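Protein CsuE (Acinetobacter baumannii, PDB 6FJY) probably serves as the two-domain adhesin at the tip of Csu pili, and is bound by CsuC, probably its assembly chaperone. Local coordinates at residues E53-S58 / A70-S75; V120-S125 / S172-V177. One frame throughout, in Å; residues are numbered along the deposited sequence.

Interaction 1 (E53-S58 / A70-S75); sequences EQMSNS and AIILDS
M55 slides its thioether past the side of I72, the two chains running in opposite directions, with SD 4.0 Å from I72 CB and 4.1 Å from I72 CG1. The M55 chain leaves its backbone with CG anti to N (chi1 -162°), stays extended through chi2 and bends at chi3, which lays the sulfur along the isoleucine instead of driving it end-on into it. I72 presents CB and CG1 to it, and both residues also touch I80, so the apolar contact is part of a larger buried cluster.

Two residues on, the backbones come together. A70 N donates to N57 O at 2.8 Å, and this single bond joins the loop after strand 51-54 to the chain just ahead of strand 71-73. N57 leans over the same place from the side, its CB 3.1 Å from A70 O, a close fit at a partly exposed margin. S56 turns its CB away from the contact and instead donates from OG to S58 O at 2.9 Å, on a carbonyl lone pair, which braces the loop that carries N57.

E53 and Q54 form a classic beta bulge at the end of strand 51-54, both facing K128 of strand 119-136. On the other side, strand 71-73 is an outer strand of a three-stranded antiparallel sheet, bonded through I71 to R109, while A70 and I72 pack on I108 of strand 103-110. The contact thus links two sheets of the N-terminal part, in the manner of a beta sandwich.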
loop_
_atom_site.group_PDB
_atom_site.type_symbol
_atom_site.label_atom_id
_atom_site.label_comp_id
_atom_site.label_asym_id
_atom_site.label_seq_id
_atom_site.Cartn_x
_atom_site.Cartn_y
_atom_site.Cartn_z
ATOM N N GLU B 53 -27.126 6.926 18.008
ATOM C CA GLU B 53 -27.085 8.201 18.707
ATOM C C GLU B 53 -26.021 9.137 18.161
ATOM O O GLU B 53 -26.124 10.351 18.352
ATOM C CB GLU B 53 -26.838 7.955 20.194
ATOM C CG GLU B 53 -27.802 6.960 20.792
ATOM C CD GLU B 53 -28.535 7.535 21.975
ATOM O OE1 GLU B 53 -27.872 7.820 22.996
ATOM O OE2 GLU B 53 -29.769 7.719 21.879
ATOM N N GLN B 54 -25.014 8.607 17.476
ATOM C CA GLN B 54 -23.987 9.456 16.896
ATOM C C GLN B 54 -23.352 8.712 15.734
ATOM O O GLN B 54 -23.090 7.508 15.826
ATOM C CB GLN B 54 -22.935 9.845 17.937
ATOM C CG GLN B 54 -22.053 11.006 17.522
ATOM C CD GLN B 54 -21.221 11.535 18.674
ATOM O OE1 GLN B 54 -21.223 10.970 19.771
ATOM N NE2 GLN B 54 -20.516 12.632 18.437
ATOM N N MET B 55 -23.130 9.435 14.638
ATOM C CA MET B 55 -22.606 8.840 13.413
ATOM C C MET B 55 -22.257 9.940 12.425
ATOM O O MET B 55 -22.849 11.025 12.445
ATOM C CB MET B 55 -23.607 7.878 12.772
ATOM C CG MET B 55 -22.958 6.930 11.763
ATOM S SD MET B 55 -24.165 6.026 10.804
ATOM C CE MET B 55 -25.278 7.364 10.434
ATOM N N SER B 56 -21.302 9.633 11.551
ATOM C CA SER B 56 -20.893 10.535 10.484
ATOM C C SER B 56 -20.637 9.725 9.226
ATOM O O SER B 56 -19.999 8.673 9.282
ATOM C CB SER B 56 -19.626 11.305 10.857
ATOM O OG SER B 56 -19.097 11.968 9.718
ATOM N N ASN B 57 -21.122 10.215 8.098
ATOM C CA ASN B 57 -20.755 9.642 6.815
ATOM C C ASN B 57 -19.544 10.336 6.203
ATOM O O ASN B 57 -19.082 9.925 5.137
ATOM C CB ASN B 57 -21.952 9.701 5.859
ATOM C CG ASN B 57 -23.151 8.944 6.392
ATOM O OD1 ASN B 57 -23.257 7.732 6.230
ATOM N ND2 ASN B 57 -24.060 9.660 7.034
ATOM N N SER B 58 -19.016 11.359 6.865
ATOM C CA SER B 58 -17.851 12.112 6.406
ATOM C C SER B 58 -16.600 11.607 7.125
ATOM O O SER B 58 -16.626 11.380 8.339
ATOM C CB SER B 58 -18.055 13.613 6.662
ATOM O OG SER B 58 -16.952 14.377 6.226
ATOM N N ALA B 70 -19.012 8.120 3.034
ATOM C CA ALA B 70 -19.266 6.696 3.119
ATOM C C ALA B 70 -20.727 6.454 3.440
ATOM O O ALA B 70 -21.418 7.305 4.007
ATOM C CB ALA B 70 -18.383 6.029 4.182
ATOM N N ILE B 71 -21.185 5.271 3.054
ATOM C CA ILE B 71 -22.502 4.763 3.394
ATOM C C ILE B 71 -22.303 3.717 4.480
ATOM O O ILE B 71 -21.418 2.863 4.361
ATOM C CB ILE B 71 -23.200 4.152 2.164
ATOM C CG1 ILE B 71 -23.194 5.122 0.977
ATOM C CG2 ILE B 71 -24.603 3.693 2.518
ATOM C CD1 ILE B 71 -24.159 6.279 1.116
ATOM N N ILE B 72 -23.127 3.770 5.525
ATOM C CA ILE B 72 -23.094 2.787 6.604
ATOM C C ILE B 72 -24.399 2.001 6.598
ATOM O O ILE B 72 -25.480 2.591 6.512
ATOM C CB ILE B 72 -22.869 3.451 7.975
ATOM C CG1 ILE B 72 -21.668 4.386 7.934
ATOM C CG2 ILE B 72 -22.680 2.381 9.033
ATOM C CD1 ILE B 72 -20.409 3.733 7.401
ATOM N N LEU B 73 -24.296 0.677 6.722
ATOM C CA LEU B 73 -25.435 -0.230 6.664
ATOM C C LEU B 73 -25.361 -1.230 7.812
ATOM O O LEU B 73 -24.301 -1.440 8.400
ATOM C CB LEU B 73 -25.503 -0.934 5.301
ATOM C CG LEU B 73 -25.497 -0.015 4.072
ATOM C CD1 LEU B 73 -24.090 0.172 3.544
ATOM C CD2 LEU B 73 -26.415 -0.519 2.966
ATOM N N ASP B 74 -26.494 -1.897 8.079
ATOM C CA ASP B 74 -26.805 -2.446 9.396
ATOM C C ASP B 74 -26.847 -3.967 9.499
ATOM O O ASP B 74 -27.403 -4.469 10.484
ATOM C CB ASP B 74 -28.150 -1.907 9.881
ATOM C CG ASP B 74 -29.332 -2.403 9.051
ATOM O OD1 ASP B 74 -29.195 -3.338 8.229
ATOM O OD2 ASP B 74 -30.414 -1.812 9.223
ATOM N N SER B 75 -26.345 -4.701 8.502
ATOM C CA SER B 75 -26.208 -6.171 8.501
ATOM C C SER B 75 -27.343 -6.869 7.774
ATOM O O SER B 75 -27.193 -8.023 7.373
ATOM C CB SER B 75 -26.070 -6.796 9.903
ATOM O OG SER B 75 -27.207 -6.592 10.712
#

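Interaction 2 (V120-S125 / S172-V177); sequences VYQADS and SLSITV
The Y121 ring has the backbone oxygen of I175 at its edge, in plane, with O 3.8 Å from Y121 CD1, while V177 comes at it obliquely, its CG2 3.5 Å from both CD1 and CE1 of Y121. With Y121 CG beside its own backbone N (chi1 -71°), the ring runs along the neighbouring strand toward V177, and its hydroxyl goes on to a hydrogen bond with S117 O. F59, L68 and V116 supply apolar neighbours, and N61 also touches this buried side chain.

The strands are antiparallel, 161° between their directions. Y121 and I175 form a hydrogen-bonded pair: Y121 N to I175 O is 2.8 Å and I175 N to Y121 O is 2.9 Å. One more bond, A123 N to L173 O, extends the pairing, and A123 CB rests 3.9 Å from L173 CB.

V120, Q122, S174 and T176 take the opposite face, in two non-hydrogen-bonded pairs. There V120 CG1 presses on S174 OG at 3.1 Å, a tight diagonal approach. Q122 bends at chi2 (81°), bringing its amide end back across the strand, with CD 3.5 Å from L173 O.

This antiparallel pairing joins strands 119-136 and 167-189 within one sheet of a two-sheet beta sandwich. T60 of strand 59-60 bonds to Q122, and S58 just before it to D124; strand 9-15 runs parallel to 172-177, bonding S172 and S174 through S10. F59 covers Y121, A123, L173 and I175, and I175 reaches I108 and L110 of strand 103-110, in the facing sheet. On the other face, V120 packs against I229 of the CsuC chain.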
loop_
_atom_site.group_PDB
_atom_site.type_symbol
_atom_site.label_atom_id
_atom_site.label_comp_id
_atom_site.label_asym_id
_atom_site.label_seq_id
_atom_site.Cartn_x
_atom_site.Cartn_y
_atom_site.Cartn_z
ATOM N N VAL B 120 -4.830 8.924 6.400
ATOM C CA VAL B 120 -5.850 8.367 7.278
ATOM C C VAL B 120 -7.036 9.312 7.271
ATOM O O VAL B 120 -6.893 10.509 7.545
ATOM C CB VAL B 120 -5.321 8.145 8.700
ATOM C CG1 VAL B 120 -6.399 7.501 9.555
ATOM C CG2 VAL B 120 -4.099 7.269 8.652
ATOM N N TYR B 121 -8.193 8.769 6.942
ATOM C CA TYR B 121 -9.444 9.504 6.831
ATOM C C TYR B 121 -10.312 9.032 7.990
ATOM O O TYR B 121 -10.893 7.943 7.950
ATOM C CB TYR B 121 -10.077 9.271 5.455
ATOM C CG TYR B 121 -9.284 9.970 4.384
ATOM C CD1 TYR B 121 -8.062 9.469 3.970
ATOM C CD2 TYR B 121 -9.711 11.170 3.846
ATOM C CE1 TYR B 121 -7.303 10.118 3.027
ATOM C CE2 TYR B 121 -8.957 11.826 2.893
ATOM C CZ TYR B 121 -7.753 11.300 2.485
ATOM O OH TYR B 121 -6.975 11.942 1.539
ATOM N N GLN B 122 -10.366 9.848 9.037
ATOM C CA GLN B 122 -11.039 9.471 10.268
ATOM C C GLN B 122 -12.461 10.001 10.267
ATOM O O GLN B 122 -12.715 11.139 9.859
ATOM C CB GLN B 122 -10.277 10.010 11.480
ATOM C CG GLN B 122 -10.971 9.763 12.809
ATOM C CD GLN B 122 -10.736 8.367 13.339
ATOM O OE1 GLN B 122 -11.615 7.769 13.956
ATOM N NE2 GLN B 122 -9.541 7.843 13.108
ATOM N N ALA B 123 -13.378 9.172 10.758
ATOM C CA ALA B 123 -14.779 9.564 10.859
ATOM C C ALA B 123 -14.910 10.824 11.697
ATOM O O ALA B 123 -14.271 10.959 12.743
ATOM C CB ALA B 123 -15.611 8.434 11.467
ATOM N N ASP B 124 -15.733 11.759 11.215
ATOM C CA ASP B 124 -15.809 13.070 11.848
ATOM C C ASP B 124 -16.395 12.987 13.252
ATOM O O ASP B 124 -16.112 13.847 14.094
ATOM C CB ASP B 124 -16.604 14.022 10.960
ATOM C CG ASP B 124 -15.833 14.410 9.715
ATOM O OD1 ASP B 124 -14.652 14.009 9.604
ATOM O OD2 ASP B 124 -16.397 15.109 8.845
ATOM N N SER B 125 -17.184 11.958 13.528
ATOM C CA SER B 125 -17.639 11.653 14.869
ATOM C C SER B 125 -17.552 10.152 15.077
ATOM O O SER B 125 -17.589 9.379 14.110
ATOM C CB SER B 125 -19.084 12.118 15.111
ATOM O OG SER B 125 -20.015 11.250 14.492
ATOM N N SER B 172 -14.772 4.017 16.966
ATOM C CA SER B 172 -14.298 4.933 15.949
ATOM C C SER B 172 -14.096 4.197 14.625
ATOM O O SER B 172 -13.878 2.983 14.586
ATOM C CB SER B 172 -13.003 5.600 16.401
ATOM O OG SER B 172 -13.254 6.445 17.506
ATOM N N LEU B 173 -14.204 4.950 13.538
ATOM C CA LEU B 173 -14.102 4.426 12.188
ATOM C C LEU B 173 -13.022 5.206 11.464
ATOM O O LEU B 173 -12.984 6.440 11.544
ATOM C CB LEU B 173 -15.437 4.536 11.434
ATOM C CG LEU B 173 -16.573 3.639 11.929
ATOM C CD1 LEU B 173 -17.829 3.764 11.059
ATOM C CD2 LEU B 173 -16.087 2.211 11.961
ATOM N N SER B 174 -12.151 4.482 10.772
ATOM C CA SER B 174 -11.059 5.062 10.012
ATOM C C SER B 174 -10.930 4.347 8.678
ATOM O O SER B 174 -11.122 3.131 8.577
ATOM C CB SER B 174 -9.728 4.973 10.774
ATOM O OG SER B 174 -8.670 5.421 9.965
ATOM N N ILE B 175 -10.585 5.124 7.657
ATOM C CA ILE B 175 -10.314 4.621 6.322
ATOM C C ILE B 175 -8.912 5.050 5.952
ATOM O O ILE B 175 -8.640 6.250 5.817
ATOM C CB ILE B 175 -11.300 5.164 5.275
ATOM C CG1 ILE B 175 -12.747 4.952 5.699
ATOM C CG2 ILE B 175 -11.017 4.547 3.898
ATOM C CD1 ILE B 175 -13.713 5.552 4.721
ATOM N N THR B 176 -8.039 4.085 5.716
ATOM C CA THR B 176 -6.700 4.397 5.250
ATOM C C THR B 176 -6.680 4.293 3.731
ATOM O O THR B 176 -6.982 3.241 3.162
ATOM C CB THR B 176 -5.650 3.490 5.887
ATOM O OG1 THR B 176 -5.751 3.596 7.317
ATOM C CG2 THR B 176 -4.249 3.963 5.458
ATOM N N VAL B 177 -6.359 5.394 3.083
ATOM C CA VAL B 177 -6.171 5.417 1.648
ATOM C C VAL B 177 -4.699 5.156 1.351
ATOM O O VAL B 177 -3.824 5.871 1.848
ATOM C CB VAL B 177 -6.627 6.757 1.061
ATOM C CG1 VAL B 177 -6.507 6.703 -0.458
ATOM C CG2 VAL B 177 -8.056 7.045 1.490
#

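How the interactions relate
Interactions 1 and 2 have centres about 12 Å apart and meet directly at the end of strand segment 120-123. S58 OG lies 2.8 Å from D124 OD2, a probable hydrogen bond reinforced by backbone bonding between the same two residues, and M55 C packs 3.3 Å from S125 OG. Strands 51-54 and 119-136 are neighbours in one sheet, so both contacts border strand 119-136, interaction 1 through the loop leaving strand 51-54, interaction 2 through its pairing with strand 167-189. Both contacts also reach strand 103-110 of the second sheet: A70 and I175 each touch I108 and L110. Together they tie the two sheets, and interaction 2 alone of the pair touches CsuC.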